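Local coordinates for protein aminotransferase class-III (Sphaerobacter thermophilus DSM 20745, PDB 6K8H) that belongs to the class-III aminotransferases (omega-transaminases), a fold-type I family, and holds (5-hydroxy-4,6-dimethylpyridin-3-yl)methyl dihydrogen phosphate in its pocket, at residues B[136-141]-B[249-254]; B[193-198]-B[214-219]; B[404-407]-B[412-415]. One frame throughout, in Å; residues are numbered along the deposited sequence.

Contact 1: residues B[136-141]-B[249-254]; sequences KAARAY and GIVLIF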
loop_
_atom_site.group_PDB
_atom_site.type_symbol
_atom_site.label_atom_id
_atom_site.label_comp_id
_atom_site.label_asym_id
_atom_site.label_seq_id
_atom_site.Cartn_x
_atom_site.Cartn_y
_atom_site.Cartn_z
ATOM N N LYS B 136 -9.073 -11.296 0.371
ATOM C CA LYS B 136 -10.442 -10.737 0.523
ATOM C C LYS B 136 -11.338 -11.202 -0.632
ATOM O O LYS B 136 -12.490 -11.547 -0.386
ATOM C CB LYS B 136 -10.359 -9.220 0.689
ATOM C CG LYS B 136 -9.797 -8.775 2.031
ATOM C CD LYS B 136 -9.399 -7.325 2.104
ATOM C CE LYS B 136 -10.472 -6.370 1.634
ATOM N NZ LYS B 136 -11.258 -5.815 2.757
ATOM N N ALA B 137 -10.803 -11.230 -1.848
ATOM C CA ALA B 137 -11.595 -11.694 -2.977
ATOM C C ALA B 137 -12.004 -13.142 -2.780
ATOM O O ALA B 137 -13.152 -13.513 -3.057
ATOM C CB ALA B 137 -10.818 -11.534 -4.287
ATOM N N ALA B 138 -11.073 -13.975 -2.297
ATOM C CA ALA B 138 -11.378 -15.383 -2.076
ATOM C C ALA B 138 -12.438 -15.560 -1.001
ATOM O O ALA B 138 -13.325 -16.418 -1.125
ATOM C CB ALA B 138 -10.110 -16.150 -1.705
ATOM N N ARG B 139 -12.353 -14.781 0.077
ATOM C CA ARG B 139 -13.410 -14.833 1.084
ATOM C C ARG B 139 -14.760 -14.448 0.482
ATOM O O ARG B 139 -15.776 -15.094 0.763
ATOM C CB ARG B 139 -13.078 -13.929 2.270
ATOM C CG ARG B 139 -11.921 -14.412 3.157
ATOM C CD ARG B 139 -12.099 -13.959 4.605
ATOM N NE ARG B 139 -10.836 -13.927 5.358
ATOM C CZ ARG B 139 -10.095 -12.835 5.532
ATOM N NH1 ARG B 139 -10.474 -11.680 5.004
ATOM N NH2 ARG B 139 -8.969 -12.893 6.231
ATOM N N ALA B 140 -14.798 -13.385 -0.330
ATOM C CA ALA B 140 -16.073 -12.946 -0.900
ATOM C C ALA B 140 -16.613 -13.948 -1.902
ATOM O O ALA B 140 -17.831 -14.089 -2.050
ATOM C CB ALA B 140 -15.920 -11.581 -1.582
ATOM N N TYR B 141 -15.720 -14.606 -2.634
ATOM C CA TYR B 141 -16.136 -15.533 -3.669
ATOM C C TYR B 141 -16.664 -16.820 -3.051
ATOM O O TYR B 141 -17.741 -17.302 -3.419
ATOM C CB TYR B 141 -14.958 -15.828 -4.601
ATOM C CG TYR B 141 -15.342 -16.749 -5.718
ATOM C CD1 TYR B 141 -16.090 -16.295 -6.793
ATOM C CD2 TYR B 141 -14.996 -18.087 -5.674
ATOM C CE1 TYR B 141 -16.479 -17.158 -7.817
ATOM C CE2 TYR B 141 -15.366 -18.950 -6.677
ATOM C CZ TYR B 141 -16.107 -18.488 -7.746
ATOM O OH TYR B 141 -16.461 -19.374 -8.736
ATOM N N GLY B 249 -13.391 -26.441 -3.994
ATOM C CA GLY B 249 -13.856 -25.075 -4.129
ATOM C C GLY B 249 -12.999 -24.057 -3.412
ATOM O O GLY B 249 -13.499 -22.989 -3.026
ATOM N N ILE B 250 -11.716 -24.359 -3.233
ATOM C CA ILE B 250 -10.763 -23.481 -2.560
ATOM C C ILE B 250 -9.997 -22.685 -3.609
ATOM O O ILE B 250 -9.486 -23.256 -4.585
ATOM C CB ILE B 250 -9.795 -24.287 -1.678
ATOM C CG1 ILE B 250 -10.554 -25.008 -0.573
ATOM C CG2 ILE B 250 -8.725 -23.377 -1.076
ATOM C CD1 ILE B 250 -9.731 -26.078 0.074
ATOM N N VAL B 251 -9.900 -21.374 -3.398
ATOM C CA VAL B 251 -9.218 -20.481 -4.330
ATOM C C VAL B 251 -7.712 -20.666 -4.172
ATOM O O VAL B 251 -7.170 -20.494 -3.076
ATOM C CB VAL B 251 -9.622 -19.022 -4.072
ATOM C CG1 VAL B 251 -8.766 -18.078 -4.885
ATOM C CG2 VAL B 251 -11.124 -18.812 -4.355
ATOM N N LEU B 252 -7.028 -20.993 -5.269
ATOM C CA LEU B 252 -5.570 -21.101 -5.262
ATOM C C LEU B 252 -4.975 -19.759 -5.690
ATOM O O LEU B 252 -5.199 -19.297 -6.821
ATOM C CB LEU B 252 -5.109 -22.241 -6.174
ATOM C CG LEU B 252 -3.597 -22.501 -6.330
ATOM C CD1 LEU B 252 -2.892 -22.730 -4.984
ATOM C CD2 LEU B 252 -3.368 -23.694 -7.256
ATOM N N ILE B 253 -4.237 -19.125 -4.776
ATOM C CA ILE B 253 -3.599 -17.836 -5.015
ATOM C C ILE B 253 -2.090 -18.045 -5.115
ATOM O O ILE B 253 -1.456 -18.490 -4.151
ATOM C CB ILE B 253 -3.909 -16.828 -3.897
ATOM C CG1 ILE B 253 -5.419 -16.639 -3.702
ATOM C CG2 ILE B 253 -3.244 -15.493 -4.201
ATOM C CD1 ILE B 253 -5.742 -15.857 -2.470
ATOM N N PHE B 254 -1.507 -17.668 -6.245
ATOM C CA PHE B 254 -0.056 -17.592 -6.365
ATOM C C PHE B 254 0.415 -16.206 -5.944
ATOM O O PHE B 254 -0.138 -15.200 -6.391
ATOM C CB PHE B 254 0.412 -17.867 -7.794
ATOM C CG PHE B 254 0.472 -19.329 -8.145
ATOM C CD1 PHE B 254 -0.138 -20.277 -7.340
ATOM C CD2 PHE B 254 1.126 -19.747 -9.296
ATOM C CE1 PHE B 254 -0.106 -21.618 -7.667
ATOM C CE2 PHE B 254 1.177 -21.094 -9.631
ATOM C CZ PHE B 254 0.562 -22.033 -8.809
#
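Ala138 sets its methyl squarely against the branched end of Val251, and these two are the nearest CA pair of segments 136-141 and 249-254. Ala138 CB lies 3.8 Å from Val251 CB and about as near to both methyls, with CG1 at 4.0 Å and CG2 at 3.9 Å, so the single methyl touches all three carbons of the isopropyl group. The two CA atoms, Ala138 and Val251, stand just 6.0 Å apart, a closeness the short alanine allows. Val251 has CG1 anti to its backbone N (chi1 171°), which leaves CG2 beside that N and turned to the helix; it also reaches Ala138 CA at 4.1 Å.

Away from this spot the contact thins. Ile253 CD1 only grazes Ala138 CB at 4.4 Å, from further along the strand. At the other end, the Tyr141 ring slants past Val251, with CD2 at 4.2 Å from Val251 CG2. Tyr141 is partly open to solvent, and its OH is hydrogen-bonded to Glu298 rather than to anything on the strand.

The axes of 136-141 and 251-254 run nearly antiparallel, at 171°. Strand 251-255 lies between strands 216-221 and 277-281 in the seven-stranded sheet: Val251 pairs through its backbone with Ala217 and Val219, Leu277 touches Val251 and Ile253, and helix 235-248 packs on Leu252 from the other face of the sheet.

Contact 2: residues B[193-198]-B[214-219]; sequences SVVVLP and DELAAV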
loop_
_atom_site.group_PDB
_atom_site.type_symbol
_atom_site.label_atom_id
_atom_site.label_comp_id
_atom_site.label_asym_id
_atom_site.label_seq_id
_atom_site.Cartn_x
_atom_site.Cartn_y
_atom_site.Cartn_z
ATOM N N SER B 193 -7.289 -18.493 12.580
ATOM C CA SER B 193 -7.870 -18.463 11.236
ATOM C C SER B 193 -6.903 -18.877 10.121
ATOM O O SER B 193 -7.319 -18.892 8.962
ATOM C CB SER B 193 -8.428 -17.077 10.918
ATOM O OG SER B 193 -7.354 -16.181 10.669
ATOM N N VAL B 194 -5.634 -19.172 10.408
ATOM C CA VAL B 194 -4.648 -19.462 9.365
ATOM C C VAL B 194 -4.183 -20.907 9.523
ATOM O O VAL B 194 -3.737 -21.306 10.604
ATOM C CB VAL B 194 -3.454 -18.487 9.395
ATOM C CG1 VAL B 194 -2.461 -18.829 8.283
ATOM C CG2 VAL B 194 -3.945 -17.067 9.232
ATOM N N VAL B 195 -4.344 -21.697 8.462
ATOM C CA VAL B 195 -3.868 -23.078 8.410
ATOM C C VAL B 195 -2.479 -23.071 7.776
ATOM O O VAL B 195 -2.330 -22.683 6.611
ATOM C CB VAL B 195 -4.834 -23.969 7.604
ATOM C CG1 VAL B 195 -4.277 -25.406 7.468
ATOM C CG2 VAL B 195 -6.226 -23.991 8.224
ATOM N N VAL B 196 -1.469 -23.518 8.525
ATOM C CA VAL B 196 -0.072 -23.459 8.087
ATOM C C VAL B 196 0.346 -24.829 7.560
ATOM O O VAL B 196 0.362 -25.816 8.304
ATOM C CB VAL B 196 0.859 -23.000 9.223
ATOM C CG1 VAL B 196 2.261 -22.785 8.680
ATOM C CG2 VAL B 196 0.343 -21.697 9.856
ATOM N N LEU B 197 0.705 -24.883 6.273
ATOM C CA LEU B 197 1.026 -26.064 5.490
ATOM C C LEU B 197 2.533 -26.218 5.328
ATOM O O LEU B 197 3.289 -25.249 5.435
ATOM C CB LEU B 197 0.376 -25.987 4.101
ATOM C CG LEU B 197 -1.099 -25.575 4.030
ATOM C CD1 LEU B 197 -1.481 -25.237 2.604
ATOM C CD2 LEU B 197 -1.974 -26.681 4.570
ATOM N N PRO B 198 3.006 -27.444 5.077
ATOM C CA PRO B 198 4.443 -27.653 4.820
ATOM C C PRO B 198 4.820 -27.557 3.344
ATOM O O PRO B 198 4.352 -28.365 2.526
ATOM C CB PRO B 198 4.689 -29.068 5.363
ATOM C CG PRO B 198 3.352 -29.771 5.214
ATOM C CD PRO B 198 2.271 -28.704 5.293
ATOM N N ASP B 214 -13.913 -27.358 4.520
ATOM C CA ASP B 214 -15.156 -26.598 4.453
ATOM C C ASP B 214 -14.972 -25.156 4.874
ATOM O O ASP B 214 -15.795 -24.297 4.521
ATOM C CB ASP B 214 -16.203 -27.232 5.355
ATOM C CG ASP B 214 -16.740 -28.531 4.787
ATOM O OD1 ASP B 214 -16.659 -28.698 3.547
ATOM O OD2 ASP B 214 -17.231 -29.376 5.561
ATOM N N GLU B 215 -13.876 -24.858 5.590
ATOM C CA GLU B 215 -13.611 -23.482 6.107
ATOM C C GLU B 215 -12.536 -22.721 5.306
ATOM O O GLU B 215 -12.308 -21.539 5.616
ATOM C CB GLU B 215 -13.077 -23.545 7.544
ATOM C CG GLU B 215 -13.546 -24.736 8.361
ATOM C CD GLU B 215 -12.692 -25.083 9.572
ATOM O OE1 GLU B 215 -12.049 -24.174 10.127
ATOM O OE2 GLU B 215 -12.665 -26.269 9.954
ATOM N N LEU B 216 -11.927 -23.338 4.296
ATOM C CA LEU B 216 -10.781 -22.707 3.642
ATOM C C LEU B 216 -11.261 -21.960 2.407
ATOM O O LEU B 216 -11.667 -22.578 1.414
ATOM C CB LEU B 216 -9.739 -23.751 3.257
ATOM C CG LEU B 216 -8.684 -24.176 4.274
ATOM C CD1 LEU B 216 -7.791 -25.270 3.698
ATOM C CD2 LEU B 216 -7.853 -22.963 4.712
ATOM N N ALA B 217 -11.189 -20.624 2.459
ATOM C CA ALA B 217 -11.437 -19.806 1.272
ATOM C C ALA B 217 -10.306 -19.907 0.252
ATOM O O ALA B 217 -10.557 -19.899 -0.960
ATOM C CB ALA B 217 -11.627 -18.344 1.669
ATOM N N ALA B 218 -9.058 -19.983 0.712
ATOM C CA ALA B 218 -7.922 -19.904 -0.194
ATOM C C ALA B 218 -6.713 -20.643 0.364
ATOM O O ALA B 218 -6.550 -20.784 1.582
ATOM C CB ALA B 218 -7.505 -18.450 -0.455
ATOM N N VAL B 219 -5.857 -21.088 -0.553
ATOM C CA VAL B 219 -4.473 -21.472 -0.261
ATOM C C VAL B 219 -3.568 -20.471 -0.973
ATOM O O VAL B 219 -3.671 -20.289 -2.192
ATOM C CB VAL B 219 -4.148 -22.901 -0.722
ATOM C CG1 VAL B 219 -2.654 -23.179 -0.520
ATOM C CG2 VAL B 219 -4.990 -23.942 -0.004
#
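Val195 and Leu216 meet at their methyls, with the two side chains crossing at about a right angle and CG2 of Val195 lying 4.0 Å from CD2 of Leu216. A second pair repeats the pattern further along: Leu197 and Val219 are likewise set crosswise, and CD1 of Leu197 comes to 3.9 Å from CG1 of Val219. In each pair a methyl at the end of a leucine meets one methyl of a valine. Leu216 starts off at an angle to the opposite segment and bends in, its CG anti to the carbonyl carbon at chi1 -86°, which brings CD2 over toward Val195.

These meetings reach across an intervening strand. The CA atoms of Val195 and Leu216 are 8.4 Å apart, because strand 146-150 runs between the two strands, parallel to both; Val195 and Leu197 are hydrogen-bonded through their backbones to it and to Asp151 just beyond it, and Ala148 sits beneath the leucines, small enough to let Leu197 and Leu216 extend over it. Strand 194-197, helix 202-211 and strand 216-221 thus form a beta-alpha-beta crossover that steps over one strand of the large-domain sheet.

The partners are two residues apart on one strand and three on the other. Ala217 accounts for the difference: its near-helical backbone (phi -72°, psi -38°) breaks the extended course, leaving Leu216 and Val219 on the same face. The crossover helix lies over that face, with Leu208 and Thr205 against Leu197 and Ile209 against Val219.

Contact 3: residues B[404-407]-B[412-415]; sequences EALM and FITP
Met407 reaches from the last turn of helix 393-408 to Phe412, four residues past its end. Its CB leaves the helix at a slant to the opposite segment, and CB and CG serve as the arm, making no close approach of their own to it. The bend at chi2 (-72°) then places SD, the atom that does the touching: it lies 3.5 Å from Phe412 CD1 and 3.9 Å from Phe412 CA, tucked where the ring joins the backbone. From the ring centroid it is 4.8 Å away and 79° off the normal, so it sits at the edge of the ring near its plane, not over a face. A second bend, at chi3 (-70°), sets where the terminal CE goes, 4.2 Å from Phe412 CD1. The two side chains run alongside each other and point the same way.

Leu406, one residue earlier, makes the second meeting: its CD1 lies 4.1 Å from Ile413 CG2, the two side chains set at a slant to each other, and helix 427-445 packs on both residues. Phe412 has further company in Met99 of the second subunit.

Phe412 pairs through its backbone with Leu65 and Phe67, on the side of strand 63-66, while Arg64 NE binds Met407 O. The arrangement is a Met-aromatic contact closing a tight helix-to-strand turn, where the C-terminal part of the chain joins the N-terminal strands in one small mixed sheet.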
loop_
_atom_site.group_PDB
_atom_site.type_symbol
_atom_site.label_atom_id
_atom_site.label_comp_id
_atom_site.label_asym_id
_atom_site.label_seq_id
_atom_site.Cartn_x
_atom_site.Cartn_y
_atom_site.Cartn_z
ATOM N N GLU B 404 29.629 -9.299 4.407
ATOM C CA GLU B 404 30.386 -8.093 4.740
ATOM C C GLU B 404 31.583 -7.908 3.806
ATOM O O GLU B 404 31.854 -6.789 3.337
ATOM C CB GLU B 404 30.830 -8.158 6.206
ATOM C CG GLU B 404 31.663 -6.973 6.685
ATOM C CD GLU B 404 30.849 -5.702 6.905
ATOM O OE1 GLU B 404 29.600 -5.730 6.779
ATOM O OE2 GLU B 404 31.465 -4.656 7.211
ATOM N N ALA B 405 32.301 -8.996 3.500
ATOM C CA ALA B 405 33.427 -8.885 2.572
ATOM C C ALA B 405 32.961 -8.480 1.179
ATOM O O ALA B 405 33.586 -7.626 0.530
ATOM C CB ALA B 405 34.207 -10.199 2.515
ATOM N N LEU B 406 31.863 -9.080 0.700
ATOM C CA LEU B 406 31.325 -8.682 -0.598
ATOM C C LEU B 406 30.989 -7.194 -0.605
ATOM O O LEU B 406 31.337 -6.476 -1.549
ATOM C CB LEU B 406 30.087 -9.521 -0.954
ATOM C CG LEU B 406 30.346 -10.957 -1.434
ATOM C CD1 LEU B 406 29.043 -11.766 -1.527
ATOM C CD2 LEU B 406 31.085 -10.948 -2.776
ATOM N N MET B 407 30.314 -6.717 0.450
ATOM C CA MET B 407 29.995 -5.297 0.567
ATOM C C MET B 407 31.242 -4.439 0.456
ATOM O O MET B 407 31.216 -3.368 -0.162
ATOM C CB MET B 407 29.288 -5.009 1.894
ATOM C CG MET B 407 27.814 -5.404 1.921
ATOM S SD MET B 407 26.801 -4.304 0.907
ATOM C CE MET B 407 26.840 -2.773 1.850
ATOM N N PHE B 412 26.873 -5.430 -3.671
ATOM C CA PHE B 412 25.737 -5.235 -2.779
ATOM C C PHE B 412 24.765 -6.381 -3.029
ATOM O O PHE B 412 24.161 -6.460 -4.102
ATOM C CB PHE B 412 25.090 -3.870 -3.036
ATOM C CG PHE B 412 23.856 -3.593 -2.213
ATOM C CD1 PHE B 412 23.822 -3.851 -0.851
ATOM C CD2 PHE B 412 22.739 -3.034 -2.812
ATOM C CE1 PHE B 412 22.671 -3.584 -0.103
ATOM C CE2 PHE B 412 21.587 -2.763 -2.090
ATOM C CZ PHE B 412 21.556 -3.036 -0.722
ATOM N N ILE B 413 24.628 -7.275 -2.047
ATOM C CA ILE B 413 23.714 -8.409 -2.124
ATOM C C ILE B 413 22.987 -8.489 -0.785
ATOM O O ILE B 413 23.394 -7.865 0.195
ATOM C CB ILE B 413 24.438 -9.741 -2.461
ATOM C CG1 ILE B 413 23.441 -10.800 -2.963
ATOM C CG2 ILE B 413 25.269 -10.221 -1.268
ATOM C CD1 ILE B 413 24.081 -11.927 -3.753
ATOM N N THR B 414 21.869 -9.224 -0.753
ATOM C CA THR B 414 21.147 -9.355 0.505
ATOM C C THR B 414 21.974 -10.132 1.527
ATOM O O THR B 414 22.848 -10.928 1.165
ATOM C CB THR B 414 19.800 -10.056 0.320
ATOM O OG1 THR B 414 20.004 -11.420 -0.074
ATOM C CG2 THR B 414 18.936 -9.324 -0.703
ATOM N N PRO B 415 21.694 -9.939 2.815
ATOM C CA PRO B 415 22.408 -10.720 3.839
ATOM C C PRO B 415 22.290 -12.224 3.660
ATOM O O PRO B 415 23.205 -12.951 4.058
ATOM C CB PRO B 415 21.754 -10.258 5.144
ATOM C CG PRO B 415 21.292 -8.858 4.844
ATOM C CD PRO B 415 20.860 -8.869 3.403
#

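All three contacts are buried and are made by apolar side chains, but they belong to two parts of the fold. Contacts 1 and 2 share the seven-stranded sheet: their centres are about 11 Å apart, and strands 251-255 and 216-221 are neighbours, joined by backbone pairing such as Ile253 N to Val219 O at 2.9 Å. Contact 1 adds a helix against that sheet, whereas contact 2 links two strands over an intervening one. Contact 3 stands on the opposite side of the chain's centre, about 39 Å from contact 1 between centres, and joins residues close in sequence. Aliphatic methyls dominate the first two; sulfur against a ring edge marks the third.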